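PDB 5WLH: LbaCas13a H328A (C2c2) from Lachnospiraceae bacterium NK4A179, which binds a precursor CRISPR RNA as its guide and, as a Cas13a-family ribonuclease, probably uses it to recognise and cleave RNA targets. Local coordinates for residues D358-R361 with I362-N365; S900-L903 with Q904-I908; V966-L969 with S970-C974. All coordinates share one frame; numbering follows the deposited sequence.

Contact 1 of 3, residues D358-R361 with I362-N365; sequences DAER and IRKN
Between Asp358-Arg361 and Ile362-Asn365 the backbone runs as unbroken helix, each N-H of the later residues bonding to the carbonyl four positions back, Ile362 to Asp358, Arg363 to Ala359, Lys364 to Glu360 and Asn365 to Arg361, at 2.8 to 3.1 Å from N to O. On one flank Glu360 and Arg363 lie side by side and point the same way. The glutamate bends at chi2 (46°), which brings its carboxylate alongside the aliphatic chain of the arginine, itself extended from CG to NE. OE1 of Glu360 accepts an N-H of Arg363 NH1 on its syn lone pair, in a salt bridge 3.3 Å long and not straight (146°). OE1 sits at the guanidinium edge, near its plane, but with the two planes 79° apart the groups do not pair two-to-two, and OE2 of Glu360 stays 3.7 Å from Arg363 NH1. NH2 of Arg363 has its own acceptor, Pro345 O. Spacings of three and four residues put such charged pairs on one face of a helix, and here this happens in the first turns of helix 357-388, at the protein surface. Were Glu360 cut back to an alanine, NH1 of Arg363 would probably lose its acidic mate, leaving the guanidinium to its other bonds, among them NH2 to Pro345 O. On another flank Arg361 reaches back, its NH2 3.1 Å from OD1 of Asp358, while OD2 of that aspartate pairs with Lys184 of helix 175-185. Acidic residues suit these early turns, where the helix dipole is likely to be favourable to negative charge. Ile362 is apolar where it meets Ala183 of the same neighbouring helix.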
ATOM      1  N   ASP A 358     -11.890  31.193  -7.946  1.00 73.60           N
ATOM      2  CA  ASP A 358     -10.832  31.975  -8.578  1.00 70.56           C
ATOM      3  C   ASP A 358     -10.199  32.945  -7.590  1.00 62.66           C
ATOM      4  O   ASP A 358      -8.974  33.117  -7.577  1.00 62.55           O
ATOM      5  CB  ASP A 358     -11.385  32.732  -9.785  1.00 75.33           C
ATOM      6  CG  ASP A 358     -11.580  31.842 -10.996  1.00 79.30           C
ATOM      7  OD1 ASP A 358     -11.324  30.623 -10.885  1.00 81.33           O
ATOM      8  OD2 ASP A 358     -11.981  32.366 -12.060  1.00 78.17           O
ATOM      9  N   ALA A 359     -11.017  33.590  -6.755  1.00 55.71           N
ATOM     10  CA  ALA A 359     -10.483  34.552  -5.800  1.00 53.22           C
ATOM     11  C   ALA A 359      -9.718  33.866  -4.674  1.00 52.51           C
ATOM     12  O   ALA A 359      -8.760  34.436  -4.144  1.00 46.03           O
ATOM     13  CB  ALA A 359     -11.610  35.410  -5.228  1.00 53.92           C
ATOM     14  N   GLU A 360     -10.132  32.657  -4.281  1.00 53.46           N
ATOM     15  CA  GLU A 360      -9.401  31.941  -3.243  1.00 51.30           C
ATOM     16  C   GLU A 360      -8.066  31.426  -3.761  1.00 45.84           C
ATOM     17  O   GLU A 360      -7.098  31.353  -2.999  1.00 45.82           O
ATOM     18  CB  GLU A 360     -10.244  30.786  -2.698  1.00 58.17           C
ATOM     19  CG  GLU A 360      -9.703  30.160  -1.410  1.00 61.43           C
ATOM     20  CD  GLU A 360      -9.285  31.195  -0.370  1.00 65.53           C
ATOM     21  OE1 GLU A 360      -8.099  31.207   0.023  1.00 64.82           O
ATOM     22  OE2 GLU A 360     -10.141  31.995   0.061  1.00 70.37           O
ATOM     23  N   ARG A 361      -7.993  31.069  -5.047  1.00 44.65           N
ATOM     24  CA  ARG A 361      -6.720  30.658  -5.631  1.00 47.06           C
ATOM     25  C   ARG A 361      -5.748  31.828  -5.713  1.00 42.96           C
ATOM     26  O   ARG A 361      -4.541  31.657  -5.507  1.00 34.33           O
ATOM     27  CB  ARG A 361      -6.951  30.051  -7.015  1.00 52.88           C
ATOM     28  CG  ARG A 361      -5.678  29.692  -7.767  1.00 59.85           C
ATOM     29  CD  ARG A 361      -5.915  28.547  -8.745  1.00 67.85           C
ATOM     30  NE  ARG A 361      -6.724  28.964  -9.890  1.00 72.71           N
ATOM     31  CZ  ARG A 361      -8.004  28.648 -10.067  1.00 74.77           C
ATOM     32  NH1 ARG A 361      -8.641  27.899  -9.178  1.00 75.77           N
ATOM     33  NH2 ARG A 361      -8.649  29.084 -11.140  1.00 74.81           N
ATOM     34  N   ILE A 362      -6.253  33.022  -6.028  1.00 42.20           N
ATOM     35  CA  ILE A 362      -5.422  34.222  -5.988  1.00 39.35           C
ATOM     36  C   ILE A 362      -4.878  34.436  -4.582  1.00 35.99           C
ATOM     37  O   ILE A 362      -3.674  34.629  -4.381  1.00 35.49           O
ATOM     38  CB  ILE A 362      -6.230  35.442  -6.459  1.00 36.14           C
ATOM     39  CG1 ILE A 362      -6.639  35.266  -7.918  1.00 40.85           C
ATOM     40  CG2 ILE A 362      -5.424  36.725  -6.266  1.00 36.73           C
ATOM     41  CD1 ILE A 362      -5.603  35.760  -8.877  1.00 45.52           C
ATOM     42  N   ARG A 363      -5.765  34.394  -3.591  1.00 35.32           N
ATOM     43  CA  ARG A 363      -5.355  34.622  -2.212  1.00 35.66           C
ATOM     44  C   ARG A 363      -4.370  33.556  -1.746  1.00 36.64           C
ATOM     45  O   ARG A 363      -3.424  33.854  -1.005  1.00 32.43           O
ATOM     46  CB  ARG A 363      -6.589  34.646  -1.314  1.00 36.11           C
ATOM     47  CG  ARG A 363      -6.293  34.805   0.155  1.00 39.86           C
ATOM     48  CD  ARG A 363      -7.570  35.103   0.920  1.00 43.43           C
ATOM     49  NE  ARG A 363      -7.330  35.217   2.355  1.00 44.28           N
ATOM     50  CZ  ARG A 363      -7.433  34.205   3.209  1.00 43.00           C
ATOM     51  NH1 ARG A 363      -7.771  32.996   2.773  1.00 38.91           N
ATOM     52  NH2 ARG A 363      -7.200  34.401   4.496  1.00 38.91           N
ATOM     53  N   LYS A 364      -4.576  32.306  -2.160  1.00 37.94           N
ATOM     54  CA  LYS A 364      -3.630  31.262  -1.777  1.00 35.64           C
ATOM     55  C   LYS A 364      -2.256  31.521  -2.382  1.00 34.49           C
ATOM     56  O   LYS A 364      -1.229  31.317  -1.720  1.00 31.49           O
ATOM     57  CB  LYS A 364      -4.150  29.889  -2.198  1.00 39.77           C
ATOM     58  CG  LYS A 364      -3.167  28.768  -1.885  1.00 46.93           C
ATOM     59  CD  LYS A 364      -3.476  27.502  -2.672  1.00 50.28           C
ATOM     60  CE  LYS A 364      -4.620  26.745  -2.039  1.00 53.59           C
ATOM     61  NZ  LYS A 364      -4.699  25.336  -2.525  1.00 55.40           N
ATOM     62  N   ASN A 365      -2.218  31.982  -3.636  1.00 31.59           N
ATOM     63  CA  ASN A 365      -0.940  32.302  -4.261  1.00 33.36           C
ATOM     64  C   ASN A 365      -0.266  33.460  -3.548  1.00 31.90           C
ATOM     65  O   ASN A 365       0.957  33.462  -3.366  1.00 31.91           O
ATOM     66  CB  ASN A 365      -1.135  32.631  -5.744  1.00 36.45           C
ATOM     67  CG  ASN A 365      -1.401  31.404  -6.578  1.00 44.03           C
ATOM     68  OD1 ASN A 365      -1.249  30.275  -6.100  1.00 43.57           O
ATOM     69  ND2 ASN A 365      -1.784  31.610  -7.842  1.00 43.77           N
TER

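Contact 2 of 3, residues S900-L903 with Q904-I908; sequences SSEL and QKWYI
Lys905 slants across Glu902 and meets the preceding turn with every carbon of its side chain. Its CB rests 3.4 Å from the carbonyl O of Glu902. With CG beside the backbone N (chi1 -64°), the chain sets off back toward the helix start, and CG comes 3.4 Å from Ser901 O. From there the lysine is extended: CD passes 3.6 Å from OE1 of Glu902, and CE is about as near to the same oxygen. At the tip NZ forms a salt bridge of 3.1 Å with Glu902 OE1, on the syn side but 22° out of the carboxylate plane. NZ also pairs with Asp605 OD2, so one ammonium serves two acids whose oxygens lie close together, and it probably offsets their mutual repulsion. All this takes place in the first turns of helix 901-911, for which Ser900 is the N-cap: its OG accepts from Leu903 N at 2.9 Å with a nearly straight N-H (171°). Serine suits the place, its short hydroxyl reaching an amide that has no helical carbonyl before it. By sequence Asp605 falls in an R-X4-H motif of the kind that marks HEPN ribonuclease domains, which would make Lys905 a neighbour of that site. The other carboxylate oxygen, Glu902 OE2, stands 3.2 Å from NE1 of Trp906, the indole turned steeply to the carboxylate plane. Trp906 touches Val963 and Ile967 of helix 960-974. The amide of Gln904 offers both an acceptor and a donor, OE1 taking Trp619 NE1 while NE2 gives to Val897 O.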
ATOM      1  N   SER A 900       8.728 -31.168   3.913  1.00 35.57           N
ATOM      2  CA  SER A 900       8.994 -29.740   4.070  1.00 31.78           C
ATOM      3  C   SER A 900       8.163 -29.159   5.211  1.00 30.90           C
ATOM      4  O   SER A 900       6.946 -28.975   5.077  1.00 30.31           O
ATOM      5  CB  SER A 900       8.709 -28.994   2.765  1.00 33.44           C
ATOM      6  OG  SER A 900       8.835 -27.595   2.953  1.00 27.38           O
ATOM      7  N   SER A 901       8.832 -28.836   6.318  1.00 29.08           N
ATOM      8  CA  SER A 901       8.211 -28.028   7.367  1.00 34.21           C
ATOM      9  C   SER A 901       7.702 -26.693   6.828  1.00 30.02           C
ATOM     10  O   SER A 901       6.644 -26.208   7.251  1.00 26.83           O
ATOM     11  CB  SER A 901       9.214 -27.784   8.494  1.00 37.20           C
ATOM     12  OG  SER A 901       9.350 -28.935   9.303  1.00 45.90           O
ATOM     13  N   GLU A 902       8.433 -26.083   5.891  1.00 29.53           N
ATOM     14  CA  GLU A 902       8.020 -24.773   5.386  1.00 29.30           C
ATOM     15  C   GLU A 902       6.746 -24.867   4.552  1.00 26.18           C
ATOM     16  O   GLU A 902       5.855 -24.020   4.685  1.00 25.60           O
ATOM     17  CB  GLU A 902       9.148 -24.128   4.581  1.00 31.57           C
ATOM     18  CG  GLU A 902       8.786 -22.741   4.039  1.00 35.44           C
ATOM     19  CD  GLU A 902       8.727 -21.677   5.119  1.00 39.72           C
ATOM     20  OE1 GLU A 902       9.257 -21.918   6.234  1.00 37.13           O
ATOM     21  OE2 GLU A 902       8.153 -20.595   4.846  1.00 41.99           O
ATOM     22  N   LEU A 903       6.637 -25.879   3.682  1.00 21.21           N
ATOM     23  CA  LEU A 903       5.377 -26.069   2.964  1.00 23.49           C
ATOM     24  C   LEU A 903       4.231 -26.318   3.939  1.00 22.01           C
ATOM     25  O   LEU A 903       3.121 -25.808   3.748  1.00 23.21           O
ATOM     26  CB  LEU A 903       5.488 -27.220   1.962  1.00 25.11           C
ATOM     27  CG  LEU A 903       6.195 -26.863   0.649  1.00 24.88           C
ATOM     28  CD1 LEU A 903       6.297 -28.083  -0.264  1.00 28.11           C
ATOM     29  CD2 LEU A 903       5.505 -25.682  -0.085  1.00 23.84           C
ATOM     30  N   GLN A 904       4.483 -27.076   5.011  1.00 18.51           N
ATOM     31  CA  GLN A 904       3.432 -27.290   6.003  1.00 18.68           C
ATOM     32  C   GLN A 904       2.966 -25.977   6.635  1.00 22.94           C
ATOM     33  O   GLN A 904       1.776 -25.810   6.932  1.00 23.71           O
ATOM     34  CB  GLN A 904       3.915 -28.283   7.054  1.00 21.28           C
ATOM     35  CG  GLN A 904       4.115 -29.682   6.433  1.00 24.72           C
ATOM     36  CD  GLN A 904       4.581 -30.716   7.456  1.00 27.84           C
ATOM     37  OE1 GLN A 904       4.579 -30.462   8.657  1.00 30.97           O
ATOM     38  NE2 GLN A 904       5.023 -31.863   6.968  1.00 32.12           N
ATOM     39  N   LYS A 905       3.882 -25.037   6.855  1.00 21.79           N
ATOM     40  CA  LYS A 905       3.480 -23.736   7.380  1.00 23.32           C
ATOM     41  C   LYS A 905       2.561 -23.003   6.411  1.00 21.80           C
ATOM     42  O   LYS A 905       1.530 -22.452   6.817  1.00 20.40           O
ATOM     43  CB  LYS A 905       4.701 -22.864   7.663  1.00 24.10           C
ATOM     44  CG  LYS A 905       5.646 -23.356   8.732  1.00 27.01           C
ATOM     45  CD  LYS A 905       6.741 -22.291   8.845  1.00 33.38           C
ATOM     46  CE  LYS A 905       8.018 -22.851   9.379  1.00 38.45           C
ATOM     47  NZ  LYS A 905       9.074 -21.816   9.279  1.00 36.23           N
ATOM     48  N   TRP A 906       2.955 -22.919   5.136  1.00 23.11           N
ATOM     49  CA  TRP A 906       2.096 -22.247   4.159  1.00 22.22           C
ATOM     50  C   TRP A 906       0.730 -22.903   4.115  1.00 24.33           C
ATOM     51  O   TRP A 906      -0.298 -22.230   3.984  1.00 21.88           O
ATOM     52  CB  TRP A 906       2.723 -22.285   2.767  1.00 19.91           C
ATOM     53  CG  TRP A 906       3.866 -21.377   2.625  1.00 23.33           C
ATOM     54  CD1 TRP A 906       5.188 -21.711   2.687  1.00 27.60           C
ATOM     55  CD2 TRP A 906       3.816 -19.964   2.403  1.00 23.92           C
ATOM     56  NE1 TRP A 906       5.967 -20.591   2.513  1.00 29.49           N
ATOM     57  CE2 TRP A 906       5.148 -19.506   2.331  1.00 29.12           C
ATOM     58  CE3 TRP A 906       2.775 -19.044   2.256  1.00 28.91           C
ATOM     59  CZ2 TRP A 906       5.468 -18.166   2.129  1.00 31.63           C
ATOM     60  CZ3 TRP A 906       3.094 -17.714   2.043  1.00 30.98           C
ATOM     61  CH2 TRP A 906       4.428 -17.289   1.982  1.00 32.15           C
ATOM     62  N   TYR A 907       0.710 -24.228   4.203  1.00 23.23           N
ATOM     63  CA  TYR A 907      -0.537 -24.968   4.236  1.00 21.06           C
ATOM     64  C   TYR A 907      -1.416 -24.536   5.397  1.00 20.63           C
ATOM     65  O   TYR A 907      -2.549 -24.083   5.194  1.00 23.02           O
ATOM     66  CB  TYR A 907      -0.228 -26.459   4.323  1.00 22.51           C
ATOM     67  CG  TYR A 907      -1.438 -27.321   4.550  1.00 25.01           C
ATOM     68  CD1 TYR A 907      -2.618 -27.115   3.836  1.00 25.51           C
ATOM     69  CD2 TYR A 907      -1.385 -28.381   5.454  1.00 25.03           C
ATOM     70  CE1 TYR A 907      -3.729 -27.928   4.049  1.00 24.31           C
ATOM     71  CE2 TYR A 907      -2.474 -29.194   5.667  1.00 26.41           C
ATOM     72  CZ  TYR A 907      -3.643 -28.978   4.955  1.00 26.68           C
ATOM     73  OH  TYR A 907      -4.729 -29.804   5.171  1.00 30.14           O
ATOM     74  N   ILE A 908      -0.926 -24.700   6.628  1.00 19.38           N
ATOM     75  CA  ILE A 908      -1.779 -24.440   7.785  1.00 21.10           C
ATOM     76  C   ILE A 908      -2.164 -22.964   7.859  1.00 21.63           C
ATOM     77  O   ILE A 908      -3.315 -22.633   8.151  1.00 20.21           O
ATOM     78  CB  ILE A 908      -1.097 -24.918   9.077  1.00 22.26           C
ATOM     79  CG1 ILE A 908      -0.946 -26.446   9.038  1.00 24.44           C
ATOM     80  CG2 ILE A 908      -1.892 -24.485  10.315  1.00 23.45           C
ATOM     81  CD1 ILE A 908      -2.313 -27.185   8.910  1.00 29.59           C
TER

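Contact 3 of 3, residues V966-L969 with S970-C974; sequences VIDL and SVKLC. With nucleotides of chain B.
Asp968 and Lys972, one turn apart, form an i to i+4 salt bridge in the last turns of helix 960-974, and two apolar pairs with the same spacing, Leu969 with Leu973 and Ile967 with Val971, flank it. The acid and the base come together at an angle. The aspartate has CG anti to its nitrogen (chi1 174°), which swings the carboxylate toward the following turn; the lysine starts back from beside its own nitrogen and then extends. NZ of Lys972 reaches OD2 of Asp968 on the syn lone pair, at a short 2.6 Å, while OD1 stays 3.5 Å away. One oxygen is therefore gripped tightly, and the aliphatic part of the lysine packs on the way, its CD lying 3.5 Å from Asp968 O. The partial exposure of both residues fits a charged pair, whereas the neighbouring faces are buried and carry hydrocarbon. There Leu969 and Leu973 cross obliquely, CD2 of the first 3.9 Å from CD1 of the second, and both lie against Met635 of helix 635-645. Ile967 and Val971 meet more loosely, CG2 to CG2 at 4.4 Å, by helix 915-941; both are beta-branched, which keeps their methyls close to the backbone, Ile967 against Leu922 and Val971 against Ala918. Ser970 is small enough to sit close to helix 901-911, and its OG hydrogen-bonds to Ser910 OG. Val971 has a second task. Its two methyls part: CG2 stays beside Ile967, and CG1, directed anti to the backbone nitrogen (172°), turns to the RNA. A methyl can pack against the ribose by van der Waals contact: CG1 of Val971 lies 3.3 Å from O4' of U35 of chain B.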
ATOM      1  N   VAL A 966      -0.317 -25.062  -2.826  1.00 21.68           N
ATOM      2  CA  VAL A 966      -0.822 -25.252  -1.473  1.00 22.93           C
ATOM      3  C   VAL A 966      -1.844 -24.181  -1.133  1.00 25.09           C
ATOM      4  O   VAL A 966      -2.931 -24.476  -0.622  1.00 22.75           O
ATOM      5  CB  VAL A 966       0.334 -25.244  -0.465  1.00 23.70           C
ATOM      6  CG1 VAL A 966      -0.220 -25.139   0.916  1.00 24.78           C
ATOM      7  CG2 VAL A 966       1.183 -26.524  -0.615  1.00 23.04           C
ATOM      8  N   ILE A 967      -1.493 -22.916  -1.372  1.00 22.05           N
ATOM      9  CA  ILE A 967      -2.437 -21.848  -1.055  1.00 18.08           C
ATOM     10  C   ILE A 967      -3.701 -22.004  -1.879  1.00 20.15           C
ATOM     11  O   ILE A 967      -4.811 -21.827  -1.372  1.00 20.62           O
ATOM     12  CB  ILE A 967      -1.804 -20.468  -1.270  1.00 17.40           C
ATOM     13  CG1 ILE A 967      -0.562 -20.298  -0.403  1.00 22.31           C
ATOM     14  CG2 ILE A 967      -2.832 -19.372  -0.912  1.00 21.87           C
ATOM     15  CD1 ILE A 967       0.078 -18.918  -0.551  1.00 23.51           C
ATOM     16  N   ASP A 968      -3.546 -22.328  -3.168  1.00 21.94           N
ATOM     17  CA  ASP A 968      -4.696 -22.537  -4.042  1.00 21.24           C
ATOM     18  C   ASP A 968      -5.599 -23.639  -3.504  1.00 23.78           C
ATOM     19  O   ASP A 968      -6.836 -23.523  -3.557  1.00 23.83           O
ATOM     20  CB  ASP A 968      -4.213 -22.864  -5.454  1.00 25.32           C
ATOM     21  CG  ASP A 968      -5.351 -23.246  -6.389  1.00 30.82           C
ATOM     22  OD1 ASP A 968      -5.965 -22.339  -6.978  1.00 29.46           O
ATOM     23  OD2 ASP A 968      -5.634 -24.460  -6.520  1.00 30.14           O
ATOM     24  N   LEU A 969      -5.001 -24.704  -2.959  1.00 23.35           N
ATOM     25  CA  LEU A 969      -5.795 -25.749  -2.319  1.00 23.37           C
ATOM     26  C   LEU A 969      -6.603 -25.166  -1.170  1.00 22.23           C
ATOM     27  O   LEU A 969      -7.800 -25.444  -1.042  1.00 22.05           O
ATOM     28  CB  LEU A 969      -4.887 -26.893  -1.846  1.00 21.97           C
ATOM     29  CG  LEU A 969      -5.553 -27.954  -0.964  1.00 25.42           C
ATOM     30  CD1 LEU A 969      -5.080 -29.370  -1.315  1.00 26.90           C
ATOM     31  CD2 LEU A 969      -5.312 -27.671   0.529  1.00 26.60           C
ATOM     32  N   SER A 970      -5.987 -24.285  -0.372  1.00 20.80           N
ATOM     33  CA  SER A 970      -6.709 -23.627   0.709  1.00 22.05           C
ATOM     34  C   SER A 970      -7.822 -22.725   0.184  1.00 21.69           C
ATOM     35  O   SER A 970      -8.938 -22.736   0.720  1.00 23.06           O
ATOM     36  CB  SER A 970      -5.729 -22.829   1.575  1.00 22.21           C
ATOM     37  OG  SER A 970      -4.956 -23.710   2.357  1.00 23.17           O
ATOM     38  N   VAL A 971      -7.548 -21.932  -0.855  1.00 21.85           N
ATOM     39  CA  VAL A 971      -8.597 -21.068  -1.406  1.00 22.90           C
ATOM     40  C   VAL A 971      -9.846 -21.891  -1.695  1.00 23.68           C
ATOM     41  O   VAL A 971     -10.959 -21.547  -1.284  1.00 23.67           O
ATOM     42  CB  VAL A 971      -8.107 -20.354  -2.680  1.00 22.32           C
ATOM     43  CG1 VAL A 971      -9.272 -19.609  -3.363  1.00 20.86           C
ATOM     44  CG2 VAL A 971      -6.981 -19.391  -2.370  1.00 18.66           C
ATOM     45  N   LYS A 972      -9.658 -23.009  -2.392  1.00 21.17           N
ATOM     46  CA  LYS A 972     -10.782 -23.835  -2.817  1.00 24.99           C
ATOM     47  C   LYS A 972     -11.467 -24.484  -1.623  1.00 28.62           C
ATOM     48  O   LYS A 972     -12.701 -24.455  -1.505  1.00 27.38           O
ATOM     49  CB  LYS A 972     -10.283 -24.892  -3.808  1.00 24.21           C
ATOM     50  CG  LYS A 972      -9.948 -24.306  -5.188  1.00 25.29           C
ATOM     51  CD  LYS A 972      -8.902 -25.116  -5.912  1.00 26.95           C
ATOM     52  CE  LYS A 972      -8.792 -24.728  -7.388  1.00 26.88           C
ATOM     53  NZ  LYS A 972      -7.562 -25.327  -8.031  1.00 28.09           N
ATOM     54  N   LEU A 973     -10.679 -25.043  -0.700  1.00 25.60           N
ATOM     55  CA  LEU A 973     -11.267 -25.773   0.415  1.00 25.36           C
ATOM     56  C   LEU A 973     -11.823 -24.845   1.500  1.00 26.01           C
ATOM     57  O   LEU A 973     -12.800 -25.203   2.168  1.00 25.24           O
ATOM     58  CB  LEU A 973     -10.232 -26.740   0.993  1.00 27.25           C
ATOM     59  CG  LEU A 973      -9.823 -27.905   0.066  1.00 25.60           C
ATOM     60  CD1 LEU A 973      -8.989 -28.925   0.795  1.00 25.62           C
ATOM     61  CD2 LEU A 973     -11.067 -28.595  -0.519  1.00 25.18           C
ATOM     62  N   CYS A 974     -11.242 -23.657   1.693  1.00 23.52           N
ATOM     63  CA  CYS A 974     -11.822 -22.718   2.653  1.00 25.70           C
ATOM     64  C   CYS A 974     -13.237 -22.332   2.259  1.00 24.27           C
ATOM     65  O   CYS A 974     -14.078 -22.084   3.130  1.00 28.27           O
ATOM     66  CB  CYS A 974     -10.951 -21.467   2.773  1.00 24.46           C
ATOM     67  SG  CYS A 974      -9.374 -21.847   3.593  1.00 25.86           S
TER
ATOM     68  P     U B  35     -10.952 -17.429  -8.303  1.00 26.88           P
ATOM     69  OP1   U B  35      -9.499 -17.176  -8.175  1.00 27.89           O
ATOM     70  OP2   U B  35     -11.293 -18.605  -9.141  1.00 29.32           O
ATOM     71  O5'   U B  35     -11.630 -17.596  -6.883  1.00 23.09           O
ATOM     72  C5'   U B  35     -11.539 -18.802  -6.159  1.00 22.91           C
ATOM     73  C4'   U B  35     -12.372 -18.695  -4.916  1.00 24.40           C
ATOM     74  O4'   U B  35     -11.850 -17.643  -4.072  1.00 25.77           O
ATOM     75  C3'   U B  35     -13.811 -18.285  -5.160  1.00 23.58           C
ATOM     76  O3'   U B  35     -14.592 -19.396  -5.535  1.00 26.39           O
ATOM     77  C2'   U B  35     -14.220 -17.666  -3.831  1.00 24.15           C
ATOM     78  O2'   U B  35     -14.612 -18.669  -2.911  1.00 26.17           O
ATOM     79  C1'   U B  35     -12.899 -17.034  -3.357  1.00 25.19           C
ATOM     80  N1    U B  35     -12.873 -15.581  -3.627  1.00 24.76           N
ATOM     81  C2    U B  35     -13.498 -14.787  -2.693  1.00 27.72           C
ATOM     82  O2    U B  35     -14.012 -15.230  -1.683  1.00 28.28           O
ATOM     83  N3    U B  35     -13.479 -13.452  -2.971  1.00 28.35           N
ATOM     84  C4    U B  35     -12.934 -12.845  -4.081  1.00 29.69           C
ATOM     85  O4    U B  35     -13.030 -11.620  -4.179  1.00 26.59           O
ATOM     86  C5    U B  35     -12.313 -13.731  -5.013  1.00 25.20           C
ATOM     87  C6    U B  35     -12.301 -15.046  -4.761  1.00 23.61           C
TER

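Along the chain the three contacts come in series, each along a single helix: contact 1 in helix 357-388, contact 2 in helix 901-911 together with its N-cap, and contact 3 in helix 960-974. Contact 1 stands apart, its centre about 60 Å from that of contact 2 and 56 Å from that of contact 3, on the opposite side of the chain's centre. Contacts 2 and 3 are neighbours, centres about 13 Å apart, and their helices pack directly: Tyr907 CA lies 3.3 Å from Val966 CG1, and Trp906 CE3 lies 3.9 Å from Ile967 CD1. Through this packing the surroundings of the probable HEPN motif are joined to a helix whose end touches the bound RNA.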